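Local coordinates for protein vascular endothelial growth factor homolog (Orf virus, PDB 2GNN) that acts as a secreted, disulfide-linked homodimeric growth factor of the VEGF family that induces endothelial proliferation, at residues Q41-P46 and G86-S91. Numbering follows the deposited sequence.
Sequences QRFNPP and GMQRLS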
loop_
_atom_site.group_PDB
_atom_site.type_symbol
_atom_site.label_atom_id
_atom_site.label_comp_id
_atom_site.label_asym_id
_atom_site.label_seq_id
_atom_site.Cartn_x
_atom_site.Cartn_y
_atom_site.Cartn_z
ATOM N N GLN B 41 12.061 2.044 -21.338
ATOM C CA GLN B 41 10.663 2.397 -21.613
ATOM C C GLN B 41 10.005 2.997 -20.375
ATOM O O GLN B 41 10.533 2.882 -19.265
ATOM C CB GLN B 41 9.865 1.216 -22.155
ATOM C CG GLN B 41 9.121 0.394 -21.103
ATOM C CD GLN B 41 8.114 -0.517 -21.722
ATOM O OE1 GLN B 41 8.470 -1.556 -22.276
ATOM N NE2 GLN B 41 6.837 -0.129 -21.671
ATOM N N ARG B 42 8.871 3.665 -20.578
ATOM C CA ARG B 42 8.110 4.242 -19.470
ATOM C C ARG B 42 6.771 3.581 -19.429
ATOM O O ARG B 42 6.316 3.061 -20.446
ATOM C CB ARG B 42 7.941 5.748 -19.661
ATOM C CG ARG B 42 9.241 6.512 -19.550
ATOM C CD ARG B 42 9.045 7.752 -18.782
ATOM N NE ARG B 42 10.307 8.405 -18.495
ATOM C CZ ARG B 42 10.873 8.430 -17.296
ATOM N NH1 ARG B 42 10.281 7.829 -16.274
ATOM N NH2 ARG B 42 12.029 9.060 -17.118
ATOM N N PHE B 43 6.139 3.599 -18.259
ATOM C CA PHE B 43 4.777 3.069 -18.134
ATOM C C PHE B 43 3.820 4.143 -17.660
ATOM O O PHE B 43 4.159 4.978 -16.828
ATOM C CB PHE B 43 4.720 1.876 -17.174
ATOM C CG PHE B 43 5.702 0.771 -17.525
ATOM C CD1 PHE B 43 6.996 0.795 -17.032
ATOM C CD2 PHE B 43 5.321 -0.293 -18.347
ATOM C CE1 PHE B 43 7.919 -0.221 -17.363
ATOM C CE2 PHE B 43 6.225 -1.304 -18.674
ATOM C CZ PHE B 43 7.522 -1.263 -18.176
ATOM N N ASN B 44 2.615 4.107 -18.206
ATOM C CA ASN B 44 1.588 5.028 -17.810
ATOM C C ASN B 44 0.308 4.267 -17.516
ATOM O O ASN B 44 -0.218 3.589 -18.393
ATOM C CB ASN B 44 1.431 6.119 -18.877
ATOM C CG ASN B 44 2.379 7.289 -18.642
ATOM O OD1 ASN B 44 2.207 8.042 -17.684
ATOM N ND2 ASN B 44 3.385 7.435 -19.496
ATOM N N PRO B 45 -0.166 4.326 -16.259
ATOM C CA PRO B 45 0.467 5.038 -15.142
ATOM C C PRO B 45 1.780 4.360 -14.763
ATOM O O PRO B 45 1.951 3.173 -15.051
ATOM C CB PRO B 45 -0.547 4.891 -14.011
ATOM C CG PRO B 45 -1.388 3.718 -14.382
ATOM C CD PRO B 45 -1.416 3.656 -15.861
ATOM N N PRO B 46 2.726 5.103 -14.163
ATOM C CA PRO B 46 3.991 4.480 -13.821
ATOM C C PRO B 46 3.912 3.573 -12.593
ATOM O O PRO B 46 4.892 2.900 -12.278
ATOM C CB PRO B 46 4.899 5.677 -13.542
ATOM C CG PRO B 46 3.981 6.743 -13.073
ATOM C CD PRO B 46 2.708 6.534 -13.833
ATOM N N GLY B 86 2.101 2.802 -26.970
ATOM C CA GLY B 86 1.114 1.781 -27.333
ATOM C C GLY B 86 0.703 0.994 -26.116
ATOM O O GLY B 86 1.477 0.865 -25.171
ATOM N N MET B 87 -0.517 0.474 -26.126
ATOM C CA MET B 87 -0.996 -0.334 -25.004
ATOM C C MET B 87 -0.196 -1.643 -24.869
ATOM O O MET B 87 0.288 -2.181 -25.867
ATOM C CB MET B 87 -2.495 -0.622 -25.147
ATOM C CG MET B 87 -3.385 0.639 -25.285
ATOM S SD MET B 87 -3.082 1.849 -23.969
ATOM C CE MET B 87 -3.905 1.105 -22.572
ATOM N N GLN B 88 -0.047 -2.118 -23.631
ATOM C CA GLN B 88 0.559 -3.411 -23.327
ATOM C C GLN B 88 -0.251 -4.128 -22.271
ATOM O O GLN B 88 -0.494 -3.557 -21.214
ATOM C CB GLN B 88 1.948 -3.202 -22.748
ATOM C CG GLN B 88 2.983 -2.787 -23.731
ATOM C CD GLN B 88 4.321 -2.673 -23.078
ATOM O OE1 GLN B 88 4.809 -1.574 -22.817
ATOM N NE2 GLN B 88 4.935 -3.815 -22.795
ATOM N N ARG B 89 -0.685 -5.360 -22.542
ATOM C CA ARG B 89 -1.200 -6.219 -21.471
ATOM C C ARG B 89 -0.018 -6.902 -20.791
ATOM O O ARG B 89 0.743 -7.615 -21.444
ATOM C CB ARG B 89 -2.181 -7.276 -21.979
ATOM C CG ARG B 89 -3.273 -6.777 -22.901
ATOM C CD ARG B 89 -3.008 -7.214 -24.341
ATOM N NE ARG B 89 -3.835 -8.354 -24.749
ATOM C CZ ARG B 89 -3.548 -9.189 -25.751
ATOM N NH1 ARG B 89 -2.434 -9.046 -26.464
ATOM N NH2 ARG B 89 -4.381 -10.186 -26.035
ATOM N N LEU B 90 0.139 -6.677 -19.491
ATOM C CA LEU B 90 1.225 -7.282 -18.727
ATOM C C LEU B 90 0.685 -8.076 -17.541
ATOM O O LEU B 90 -0.431 -7.847 -17.100
ATOM C CB LEU B 90 2.208 -6.215 -18.269
ATOM C CG LEU B 90 2.948 -5.454 -19.372
ATOM C CD1 LEU B 90 3.751 -4.300 -18.790
ATOM C CD2 LEU B 90 3.844 -6.383 -20.215
ATOM N N SER B 91 1.474 -9.023 -17.043
ATOM C CA SER B 91 1.043 -9.943 -15.991
ATOM C C SER B 91 1.698 -9.547 -14.685
ATOM O O SER B 91 2.866 -9.149 -14.670
ATOM C CB SER B 91 1.434 -11.374 -16.365
ATOM O OG SER B 91 0.971 -12.330 -15.420
#
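In this cystine-knot growth factor, the loop between helix 31-34 and strand 47-54 packs against the long antiparallel hairpin of strands 62-79 and 85-102. The side chains of Gln-41 and Phe-43 meet those of Gln-88 and Leu-90, which belong to strand 85-102. The backbones stay well apart, with 9.3 Å between the CA atoms of Phe-43 and Gln-88.

The two glutamines approach from opposite directions. Gln-41 NE2 donates to Gln-88 OE1 over 2.7 Å. The bond is nearly straight, at 176°, and lies in the carbonyl plane of Gln-88. The two amide planes are turned 34° apart. Both chains are extended beyond CG, which lets the amides bridge the gap. Gln-41 NE2 also makes a weak bond, 3.5 Å long, to Arg-42 O of its own loop.

Beside this pair, Phe-43 CE2 touches Leu-90 CD1 at 3.9 Å. The methyl meets the ring obliquely. With CG of Phe-43 anti to the carbonyl carbon (chi1 -54°), the ring is turned so that CE2 lies by this methyl. Leu-38 packs on Phe-43, Gln-88 and Leu-90, and so joins both sides of the contact.

Between the two segments the contact rests on one hydrogen bond and one methyl-to-ring touch. A backbone bond from Asn-44 to Leu-77 fastens the loop to strand 62-79. Gln-88 OE1 also accepts a hydrogen bond from Ala-79 N. Two donors therefore grip this oxygen, which should hold the amide in this rotation.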